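Local coordinates for protein putative tRNA synthase (Salmonella typhimurium, PDB 3DQQ) that probably catalyses the ATP-dependent phosphorylation of 3-oxo-tetronate to 3-oxo-tetronate 4-phosphate, as a member of the four-carbon acid sugar kinase family, at residues Met2-Phe12 and Cys44-Arg54; Ile32-Pro41 and Gln64-Gln75. All blocks are in the same frame, centred on the assembly; numbering follows the deposited sequence.

Overall arrangement
Both contacts lie in the sugar-binding N-terminal domain, with centres about 9 Å apart. Contact 1 is buried. It pairs two parallel strands, 5-9 and 46-50, and ends in a salt-bridge network of D10, D11 and R54. Contact 2 is only partly buried and lies nearer the surface. There the loop after strand 29-33 packs against helix 58-74, mostly through W71 and with few polar bonds. The two share one sheet: strand 46-50 sits between 5-9 and 29-33, and backbone bonds from I32 and D34 reach V48 and S50. I8 and I49 of contact 1 also meet A68 and L72 of the helix.

Contact 1: residues Met2-Phe12 and Cys44-Arg54; sequences MLKIGVIADDF and CDAVVISLKTR
NH1 of R54 meets two carboxylates. It bonds to OD1 of D10 at 2.9 Å, on the syn side and close to the guanidinium plane. OD2 of D11 lies over one guanidinium face, 3.2 Å from R54 NH1, as a charge contact. NE of R54 is the second arm of a side-on grip on D10: it meets OD2 of D10 at 3.0 Å, from above the carboxylate plane. The D10 carboxylate and the guanidinium are 46° apart. D10 CG stands between its backbone N and carbonyl carbon (chi1 73°), and this turns the carboxylate to the arginine edge. OD1 of D11 accepts a bond from the backbone N of G14 and caps the following helix.

Behind this network, strands 5-9 and 46-50 run parallel. V7 N to V47 O and I49 N to V7 O, both 2.9 Å, belong to an alternating run of bonds. V7 and V48 lie side by side on one face of the sheet. On the other face, I8 CG2 touches L51 CD1 at 3.6 Å. S50 OG makes a weak bond to D11 O.

The chemistry is that of one cation shared by two acids just past the end of strand 5-9, D10 held by paired N-H bonds and D11 by charge alone.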
loop_
_atom_site.group_PDB
_atom_site.type_symbol
_atom_site.label_atom_id
_atom_site.label_comp_id
_atom_site.label_asym_id
_atom_site.label_seq_id
_atom_site.Cartn_x
_atom_site.Cartn_y
_atom_site.Cartn_z
ATOM N N MET A 2 -9.723 43.636 5.569
ATOM C CA MET A 2 -10.457 43.344 4.334
ATOM C C MET A 2 -10.276 41.892 3.987
ATOM O O MET A 2 -9.165 41.461 3.818
ATOM C CB MET A 2 -9.915 44.173 3.182
ATOM C CG MET A 2 -10.339 43.679 1.741
ATOM S SD MET A 2 -11.822 44.452 0.986
ATOM C CE MET A 2 -11.781 46.175 1.687
ATOM N N LEU A 3 -11.355 41.140 3.836
ATOM C CA LEU A 3 -11.252 39.730 3.472
ATOM C C LEU A 3 -11.755 39.519 2.042
ATOM O O LEU A 3 -12.953 39.503 1.797
ATOM C CB LEU A 3 -12.059 38.925 4.470
ATOM C CG LEU A 3 -12.099 37.407 4.341
ATOM C CD1 LEU A 3 -10.758 36.873 3.969
ATOM C CD2 LEU A 3 -12.561 36.806 5.650
ATOM N N LYS A 4 -10.845 39.400 1.087
ATOM C CA LYS A 4 -11.230 39.391 -0.314
ATOM C C LYS A 4 -11.806 38.060 -0.804
ATOM O O LYS A 4 -12.822 38.033 -1.452
ATOM C CB LYS A 4 -10.039 39.702 -1.185
ATOM C CG LYS A 4 -9.500 41.086 -1.091
ATOM C CD LYS A 4 -8.413 41.214 -2.199
ATOM C CE LYS A 4 -7.737 42.585 -2.291
ATOM N NZ LYS A 4 -6.966 42.964 -1.097
ATOM N N ILE A 5 -11.122 36.968 -0.522
ATOM C CA ILE A 5 -11.557 35.645 -0.928
ATOM C C ILE A 5 -11.632 34.810 0.337
ATOM O O ILE A 5 -10.720 34.851 1.164
ATOM C CB ILE A 5 -10.571 35.000 -1.967
ATOM C CG1 ILE A 5 -10.445 35.949 -3.169
ATOM C CG2 ILE A 5 -11.042 33.632 -2.417
ATOM C CD1 ILE A 5 -9.333 35.658 -4.170
ATOM N N GLY A 6 -12.736 34.078 0.486
ATOM C CA GLY A 6 -12.920 33.128 1.581
ATOM C C GLY A 6 -13.090 31.762 0.946
ATOM O O GLY A 6 -14.085 31.514 0.244
ATOM N N VAL A 7 -12.121 30.879 1.154
ATOM C CA VAL A 7 -12.183 29.588 0.532
ATOM C C VAL A 7 -12.793 28.601 1.505
ATOM O O VAL A 7 -12.369 28.555 2.639
ATOM C CB VAL A 7 -10.785 29.125 0.148
ATOM C CG1 VAL A 7 -10.813 27.649 -0.427
ATOM C CG2 VAL A 7 -10.180 30.158 -0.782
ATOM N N ILE A 8 -13.787 27.828 1.087
ATOM C CA ILE A 8 -14.210 26.672 1.883
ATOM C C ILE A 8 -13.698 25.449 1.137
ATOM O O ILE A 8 -14.116 25.216 0.038
ATOM C CB ILE A 8 -15.741 26.618 2.022
ATOM C CG1 ILE A 8 -16.256 27.902 2.642
ATOM C CG2 ILE A 8 -16.210 25.415 2.797
ATOM C CD1 ILE A 8 -17.754 28.070 2.456
ATOM N N ALA A 9 -12.757 24.711 1.732
ATOM C CA ALA A 9 -12.017 23.607 1.061
ATOM C C ALA A 9 -12.418 22.267 1.687
ATOM O O ALA A 9 -12.546 22.176 2.903
ATOM C CB ALA A 9 -10.508 23.815 1.166
ATOM N N ASP A 10 -12.635 21.245 0.857
ATOM C CA ASP A 10 -13.169 19.974 1.302
ATOM C C ASP A 10 -12.167 19.007 1.907
ATOM O O ASP A 10 -12.524 17.830 2.143
ATOM C CB ASP A 10 -13.945 19.276 0.167
ATOM C CG ASP A 10 -13.040 18.680 -0.962
ATOM O OD1 ASP A 10 -11.828 19.021 -1.076
ATOM O OD2 ASP A 10 -13.589 17.867 -1.767
ATOM N N ASP A 11 -10.938 19.463 2.144
ATOM C CA ASP A 11 -9.910 18.619 2.742
ATOM C C ASP A 11 -8.707 19.437 3.149
ATOM O O ASP A 11 -8.615 20.626 2.851
ATOM C CB ASP A 11 -9.508 17.479 1.805
ATOM C CG ASP A 11 -8.295 17.812 0.860
ATOM O OD1 ASP A 11 -7.874 18.998 0.751
ATOM O OD2 ASP A 11 -7.749 16.870 0.176
ATOM N N PHE A 12 -7.749 18.797 3.778
ATOM C CA PHE A 12 -6.641 19.495 4.373
ATOM C C PHE A 12 -5.517 19.728 3.370
ATOM O O PHE A 12 -5.046 20.813 3.246
ATOM C CB PHE A 12 -6.134 18.715 5.579
ATOM C CG PHE A 12 -5.020 19.385 6.289
ATOM C CD1 PHE A 12 -5.280 20.224 7.367
ATOM C CD2 PHE A 12 -3.712 19.204 5.870
ATOM C CE1 PHE A 12 -4.257 20.870 8.011
ATOM C CE2 PHE A 12 -2.666 19.837 6.506
ATOM C CZ PHE A 12 -2.934 20.685 7.572
ATOM N N CYS A 44 -3.689 38.959 6.777
ATOM C CA CYS A 44 -4.029 38.277 5.519
ATOM C C CYS A 44 -5.228 38.830 4.753
ATOM O O CYS A 44 -6.111 39.425 5.329
ATOM C CB CYS A 44 -4.329 36.836 5.813
ATOM S SG CYS A 44 -5.713 36.672 6.947
ATOM N N ASP A 45 -5.260 38.578 3.447
ATOM C CA ASP A 45 -6.356 39.026 2.596
ATOM C C ASP A 45 -7.288 37.908 2.201
ATOM O O ASP A 45 -8.366 38.168 1.720
ATOM C CB ASP A 45 -5.824 39.636 1.311
ATOM C CG ASP A 45 -4.919 40.847 1.552
ATOM O OD1 ASP A 45 -4.997 41.523 2.614
ATOM O OD2 ASP A 45 -4.119 41.129 0.633
ATOM N N ALA A 46 -6.845 36.667 2.357
ATOM C CA ALA A 46 -7.650 35.487 2.088
ATOM C C ALA A 46 -7.627 34.610 3.344
ATOM O O ALA A 46 -6.657 34.614 4.060
ATOM C CB ALA A 46 -7.104 34.738 0.899
ATOM N N VAL A 47 -8.728 33.917 3.609
ATOM C CA VAL A 47 -8.766 32.872 4.594
ATOM C C VAL A 47 -9.218 31.581 3.932
ATOM O O VAL A 47 -10.206 31.574 3.245
ATOM C CB VAL A 47 -9.701 33.211 5.761
ATOM C CG1 VAL A 47 -9.721 32.059 6.768
ATOM C CG2 VAL A 47 -9.242 34.445 6.435
ATOM N N VAL A 48 -8.493 30.493 4.140
ATOM C CA VAL A 48 -8.902 29.211 3.607
ATOM C C VAL A 48 -9.346 28.380 4.794
ATOM O O VAL A 48 -8.549 28.085 5.662
ATOM C CB VAL A 48 -7.748 28.518 2.872
ATOM C CG1 VAL A 48 -8.161 27.125 2.476
ATOM C CG2 VAL A 48 -7.295 29.370 1.689
ATOM N N ILE A 49 -10.632 28.051 4.860
ATOM C CA ILE A 49 -11.151 27.170 5.895
ATOM C C ILE A 49 -11.118 25.728 5.401
ATOM O O ILE A 49 -11.716 25.393 4.377
ATOM C CB ILE A 49 -12.598 27.520 6.254
ATOM C CG1 ILE A 49 -12.682 28.937 6.818
ATOM C CG2 ILE A 49 -13.179 26.487 7.235
ATOM C CD1 ILE A 49 -14.047 29.544 6.657
ATOM N N SER A 50 -10.431 24.870 6.146
ATOM C CA SER A 50 -10.306 23.436 5.824
ATOM C C SER A 50 -11.296 22.543 6.574
ATOM O O SER A 50 -11.285 22.524 7.762
ATOM C CB SER A 50 -8.910 22.977 6.207
ATOM O OG SER A 50 -8.648 21.769 5.528
ATOM N N LEU A 51 -12.117 21.801 5.856
ATOM C CA LEU A 51 -13.115 20.913 6.412
ATOM C C LEU A 51 -12.822 19.470 5.995
ATOM O O LEU A 51 -12.055 19.240 5.075
ATOM C CB LEU A 51 -14.474 21.295 5.865
ATOM C CG LEU A 51 -14.947 22.724 6.170
ATOM C CD1 LEU A 51 -16.349 23.034 5.522
ATOM C CD2 LEU A 51 -14.957 22.975 7.670
ATOM N N LYS A 52 -13.423 18.500 6.683
ATOM C CA LYS A 52 -13.351 17.090 6.251
ATOM C C LYS A 52 -14.671 16.671 5.615
ATOM O O LYS A 52 -15.398 15.848 6.134
ATOM C CB LYS A 52 -12.970 16.164 7.398
ATOM C CG LYS A 52 -11.604 16.601 8.029
ATOM C CD LYS A 52 -11.137 15.687 9.207
ATOM C CE LYS A 52 -10.041 16.349 10.061
ATOM N NZ LYS A 52 -10.502 16.469 11.513
ATOM N N THR A 53 -14.949 17.254 4.465
ATOM C CA THR A 53 -16.238 17.142 3.885
ATOM C C THR A 53 -16.193 16.515 2.484
ATOM O O THR A 53 -17.195 16.399 1.845
ATOM C CB THR A 53 -16.884 18.539 3.875
ATOM O OG1 THR A 53 -15.964 19.464 3.293
ATOM C CG2 THR A 53 -17.242 19.002 5.331
ATOM N N ARG A 54 -15.051 16.055 2.018
ATOM C CA ARG A 54 -15.029 15.393 0.722
ATOM C C ARG A 54 -15.869 14.117 0.636
ATOM O O ARG A 54 -16.578 13.947 -0.338
ATOM C CB ARG A 54 -13.626 15.093 0.307
ATOM C CG ARG A 54 -13.562 14.412 -1.020
ATOM C CD ARG A 54 -12.157 14.353 -1.536
ATOM N NE ARG A 54 -11.597 15.684 -1.653
ATOM C CZ ARG A 54 -10.375 15.939 -2.076
ATOM N NH1 ARG A 54 -9.956 17.169 -2.176
ATOM N NH2 ARG A 54 -9.591 14.954 -2.435
#

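Contact 2: residues Ile32-Pro41 and Gln64-Gln75; sequences INDVPTGTQP and QSLAALVWLKKQ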
loop_
_atom_site.group_PDB
_atom_site.type_symbol
_atom_site.label_atom_id
_atom_site.label_comp_id
_atom_site.label_asym_id
_atom_site.label_seq_id
_atom_site.Cartn_x
_atom_site.Cartn_y
_atom_site.Cartn_z
ATOM N N ILE A 32 -7.301 28.156 8.346
ATOM C CA ILE A 32 -7.849 27.755 9.642
ATOM C C ILE A 32 -8.452 26.376 9.485
ATOM O O ILE A 32 -9.209 26.163 8.567
ATOM C CB ILE A 32 -8.959 28.705 10.148
ATOM C CG1 ILE A 32 -8.419 30.129 10.237
ATOM C CG2 ILE A 32 -9.535 28.179 11.485
ATOM C CD1 ILE A 32 -9.451 31.226 10.667
ATOM N N ASN A 33 -8.163 25.448 10.393
ATOM C CA ASN A 33 -8.741 24.089 10.293
ATOM C C ASN A 33 -9.989 23.945 11.119
ATOM O O ASN A 33 -10.027 24.364 12.241
ATOM C CB ASN A 33 -7.687 23.063 10.624
ATOM C CG ASN A 33 -6.464 23.230 9.721
ATOM O OD1 ASN A 33 -6.613 23.369 8.469
ATOM N ND2 ASN A 33 -5.262 23.317 10.333
ATOM N N ASP A 34 -11.026 23.400 10.504
ATOM C CA ASP A 34 -12.375 23.388 11.024
ATOM C C ASP A 34 -12.996 24.768 11.023
ATOM O O ASP A 34 -12.299 25.766 10.875
ATOM C CB ASP A 34 -12.405 22.790 12.415
ATOM C CG ASP A 34 -13.693 21.932 12.687
ATOM O OD1 ASP A 34 -14.739 22.031 11.921
ATOM O OD2 ASP A 34 -13.634 21.152 13.696
ATOM N N VAL A 35 -14.309 24.835 11.186
ATOM C CA VAL A 35 -15.014 26.104 11.210
ATOM C C VAL A 35 -14.420 27.019 12.235
ATOM O O VAL A 35 -14.303 26.642 13.384
ATOM C CB VAL A 35 -16.491 25.926 11.571
ATOM C CG1 VAL A 35 -17.178 27.286 11.694
ATOM C CG2 VAL A 35 -17.167 25.038 10.559
ATOM N N PRO A 36 -14.034 28.221 11.846
ATOM C CA PRO A 36 -13.402 29.099 12.799
ATOM C C PRO A 36 -14.289 29.534 13.937
ATOM O O PRO A 36 -15.481 29.668 13.808
ATOM C CB PRO A 36 -13.019 30.306 11.966
ATOM C CG PRO A 36 -13.032 29.837 10.588
ATOM C CD PRO A 36 -14.110 28.849 10.528
ATOM N N THR A 37 -13.678 29.725 15.073
ATOM C CA THR A 37 -14.396 30.060 16.274
ATOM C C THR A 37 -13.995 31.463 16.634
ATOM O O THR A 37 -14.710 32.120 17.360
ATOM C CB THR A 37 -14.019 29.102 17.429
ATOM O OG1 THR A 37 -12.637 29.254 17.704
ATOM C CG2 THR A 37 -14.243 27.627 17.044
ATOM N N GLY A 38 -12.875 31.947 16.110
ATOM C CA GLY A 38 -12.381 33.239 16.531
ATOM C C GLY A 38 -12.894 34.386 15.705
ATOM O O GLY A 38 -14.053 34.452 15.360
ATOM N N THR A 39 -11.960 35.248 15.356
ATOM C CA THR A 39 -12.179 36.527 14.740
ATOM C C THR A 39 -11.233 36.578 13.546
ATOM O O THR A 39 -10.251 35.875 13.522
ATOM C CB THR A 39 -11.806 37.635 15.755
ATOM O OG1 THR A 39 -11.522 38.853 15.044
ATOM C CG2 THR A 39 -10.560 37.211 16.695
ATOM N N GLN A 40 -11.478 37.383 12.536
ATOM C CA GLN A 40 -10.614 37.261 11.360
ATOM C C GLN A 40 -9.181 37.487 11.792
ATOM O O GLN A 40 -8.900 38.477 12.388
ATOM C CB GLN A 40 -10.974 38.277 10.286
ATOM C CG GLN A 40 -10.188 38.095 9.029
ATOM C CD GLN A 40 -10.314 39.238 8.066
ATOM O OE1 GLN A 40 -11.238 40.085 8.134
ATOM N NE2 GLN A 40 -9.375 39.279 7.140
ATOM N N PRO A 41 -8.272 36.576 11.484
ATOM C CA PRO A 41 -6.901 36.820 11.840
ATOM C C PRO A 41 -6.336 38.026 11.188
ATOM O O PRO A 41 -6.779 38.418 10.147
ATOM C CB PRO A 41 -6.154 35.613 11.289
ATOM C CG PRO A 41 -7.131 34.597 11.155
ATOM C CD PRO A 41 -8.425 35.285 10.821
ATOM N N GLN A 64 -21.429 21.750 7.820
ATOM C CA GLN A 64 -20.086 22.297 8.004
ATOM C C GLN A 64 -19.830 23.447 7.046
ATOM O O GLN A 64 -19.306 24.486 7.456
ATOM C CB GLN A 64 -19.011 21.239 7.760
ATOM C CG GLN A 64 -18.823 20.156 8.832
ATOM C CD GLN A 64 -18.634 20.799 10.135
ATOM O OE1 GLN A 64 -19.637 21.159 10.789
ATOM N NE2 GLN A 64 -17.352 21.051 10.528
ATOM N N SER A 65 -20.215 23.289 5.777
ATOM C CA SER A 65 -19.922 24.343 4.805
ATOM C C SER A 65 -20.688 25.648 5.071
ATOM O O SER A 65 -20.130 26.746 4.991
ATOM C CB SER A 65 -20.200 23.850 3.398
ATOM O OG SER A 65 -19.425 22.702 3.109
ATOM N N LEU A 66 -21.969 25.519 5.390
ATOM C CA LEU A 66 -22.786 26.676 5.794
ATOM C C LEU A 66 -22.253 27.333 7.069
ATOM O O LEU A 66 -22.238 28.557 7.148
ATOM C CB LEU A 66 -24.266 26.313 5.934
ATOM C CG LEU A 66 -24.940 25.915 4.617
ATOM C CD1 LEU A 66 -26.391 25.550 4.820
ATOM C CD2 LEU A 66 -24.783 26.961 3.467
ATOM N N ALA A 67 -21.796 26.554 8.048
ATOM C CA ALA A 67 -21.201 27.131 9.258
ATOM C C ALA A 67 -19.974 27.973 8.843
ATOM O O ALA A 67 -19.810 29.125 9.285
ATOM C CB ALA A 67 -20.822 26.064 10.222
ATOM N N ALA A 68 -19.156 27.434 7.939
ATOM C CA ALA A 68 -17.986 28.156 7.451
ATOM C C ALA A 68 -18.431 29.453 6.800
ATOM O O ALA A 68 -17.845 30.496 7.040
ATOM C CB ALA A 68 -17.193 27.316 6.469
ATOM N N LEU A 69 -19.494 29.387 6.000
ATOM C CA LEU A 69 -19.979 30.569 5.282
ATOM C C LEU A 69 -20.514 31.626 6.242
ATOM O O LEU A 69 -20.267 32.814 6.031
ATOM C CB LEU A 69 -21.040 30.178 4.276
ATOM C CG LEU A 69 -21.631 31.312 3.461
ATOM C CD1 LEU A 69 -20.600 31.905 2.531
ATOM C CD2 LEU A 69 -22.848 30.830 2.645
ATOM N N VAL A 70 -21.214 31.212 7.312
ATOM C CA VAL A 70 -21.724 32.157 8.299
ATOM C C VAL A 70 -20.573 32.908 8.891
ATOM O O VAL A 70 -20.641 34.107 9.075
ATOM C CB VAL A 70 -22.545 31.508 9.443
ATOM C CG1 VAL A 70 -22.667 32.507 10.670
ATOM C CG2 VAL A 70 -23.955 31.088 8.960
ATOM N N TRP A 71 -19.490 32.224 9.160
ATOM C CA TRP A 71 -18.345 32.921 9.682
ATOM C C TRP A 71 -17.705 33.886 8.677
ATOM O O TRP A 71 -17.398 35.008 9.022
ATOM C CB TRP A 71 -17.319 31.921 10.146
ATOM C CG TRP A 71 -16.134 32.529 10.812
ATOM C CD1 TRP A 71 -15.996 32.806 12.115
ATOM C CD2 TRP A 71 -14.912 32.910 10.181
ATOM N NE1 TRP A 71 -14.748 33.334 12.360
ATOM C CE2 TRP A 71 -14.074 33.424 11.172
ATOM C CE3 TRP A 71 -14.460 32.892 8.866
ATOM C CZ2 TRP A 71 -12.804 33.892 10.896
ATOM C CZ3 TRP A 71 -13.185 33.355 8.593
ATOM C CH2 TRP A 71 -12.380 33.842 9.595
ATOM N N LEU A 72 -17.475 33.438 7.455
ATOM C CA LEU A 72 -16.877 34.282 6.440
ATOM C C LEU A 72 -17.724 35.532 6.232
ATOM O O LEU A 72 -17.197 36.624 6.101
ATOM C CB LEU A 72 -16.761 33.537 5.118
ATOM C CG LEU A 72 -15.691 32.459 5.012
ATOM C CD1 LEU A 72 -15.821 31.661 3.674
ATOM C CD2 LEU A 72 -14.338 33.124 5.187
ATOM N N LYS A 73 -19.039 35.374 6.197
ATOM C CA LYS A 73 -19.915 36.528 6.020
ATOM C C LYS A 73 -19.799 37.495 7.192
ATOM O O LYS A 73 -19.797 38.670 7.034
ATOM C CB LYS A 73 -21.361 36.096 5.902
ATOM C CG LYS A 73 -21.813 35.802 4.515
ATOM C CD LYS A 73 -23.337 35.335 4.606
ATOM C CE LYS A 73 -24.186 35.537 3.248
ATOM N NZ LYS A 73 -25.054 34.331 2.977
ATOM N N LYS A 74 -19.695 36.969 8.383
ATOM C CA LYS A 74 -19.463 37.793 9.551
ATOM C C LYS A 74 -18.173 38.598 9.454
ATOM O O LYS A 74 -18.109 39.659 9.946
ATOM C CB LYS A 74 -19.424 36.878 10.758
ATOM C CG LYS A 74 -19.426 37.530 12.109
ATOM C CD LYS A 74 -19.801 36.469 13.216
ATOM C CE LYS A 74 -21.319 35.932 12.960
ATOM N NZ LYS A 74 -21.630 34.447 13.269
ATOM N N GLN A 75 -17.137 38.081 8.826
ATOM C CA GLN A 75 -15.913 38.839 8.685
ATOM C C GLN A 75 -15.947 39.773 7.485
ATOM O O GLN A 75 -14.957 40.456 7.240
ATOM C CB GLN A 75 -14.700 37.912 8.499
ATOM C CG GLN A 75 -14.569 36.787 9.474
ATOM C CD GLN A 75 -14.849 37.234 10.849
ATOM O OE1 GLN A 75 -14.262 38.172 11.317
ATOM N NE2 GLN A 75 -15.792 36.595 11.493
#
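P36 lies over one face of the W71 indole. Its CB is 3.5 Å from the centroid of the five-membered ring and 17° off the ring normal, a CH-pi contact. CG of P36 reaches on toward the six-membered ring, 3.6 Å from W71 CD2. The opposite face of the indole carries CG of Q75, offset toward the rim. The ring is thus held between a proline of the loop and a glutamine four residues on in its own segment.

The edge of the indole is used as well. W71 NE1 donates a nearly straight bond to G38 O at 3.3 Å, with an angle of 167° at the hydrogen. The oxygen lies in the ring plane, but the donor stands above the carbonyl plane of G38. The CG of W71 is anti to the backbone N (chi1 -175°), and this carries the indole out from the helix to the loop. Separately, I32 CD1 comes within 4.1 Å of W71 CH2.

Further out, the bent side chain of Q75 sets its OE1 3.1 Å from the backbone N of Q40, a weak bond. Q75 NE2 makes another weak bond, to W71 O. The Q75 amide thus spans loop and helix, though only weakly. Toward the start of the segment 64-75, V35 CG2 rests on A67 CB at 3.8 Å. D34 OD1 accepts a hydrogen bond from V35 N at 2.9 Å, just before P36.

Beneath the loop, P36 and A68 both touch I49 of strand 46-50. This is structural packing away from the annotated ATP site. The arrangement is a helix packed on parallel strands, with a loop from a strand end folded over the helix flank, as in alpha/beta folds such as this sugar-binding N-terminal domain.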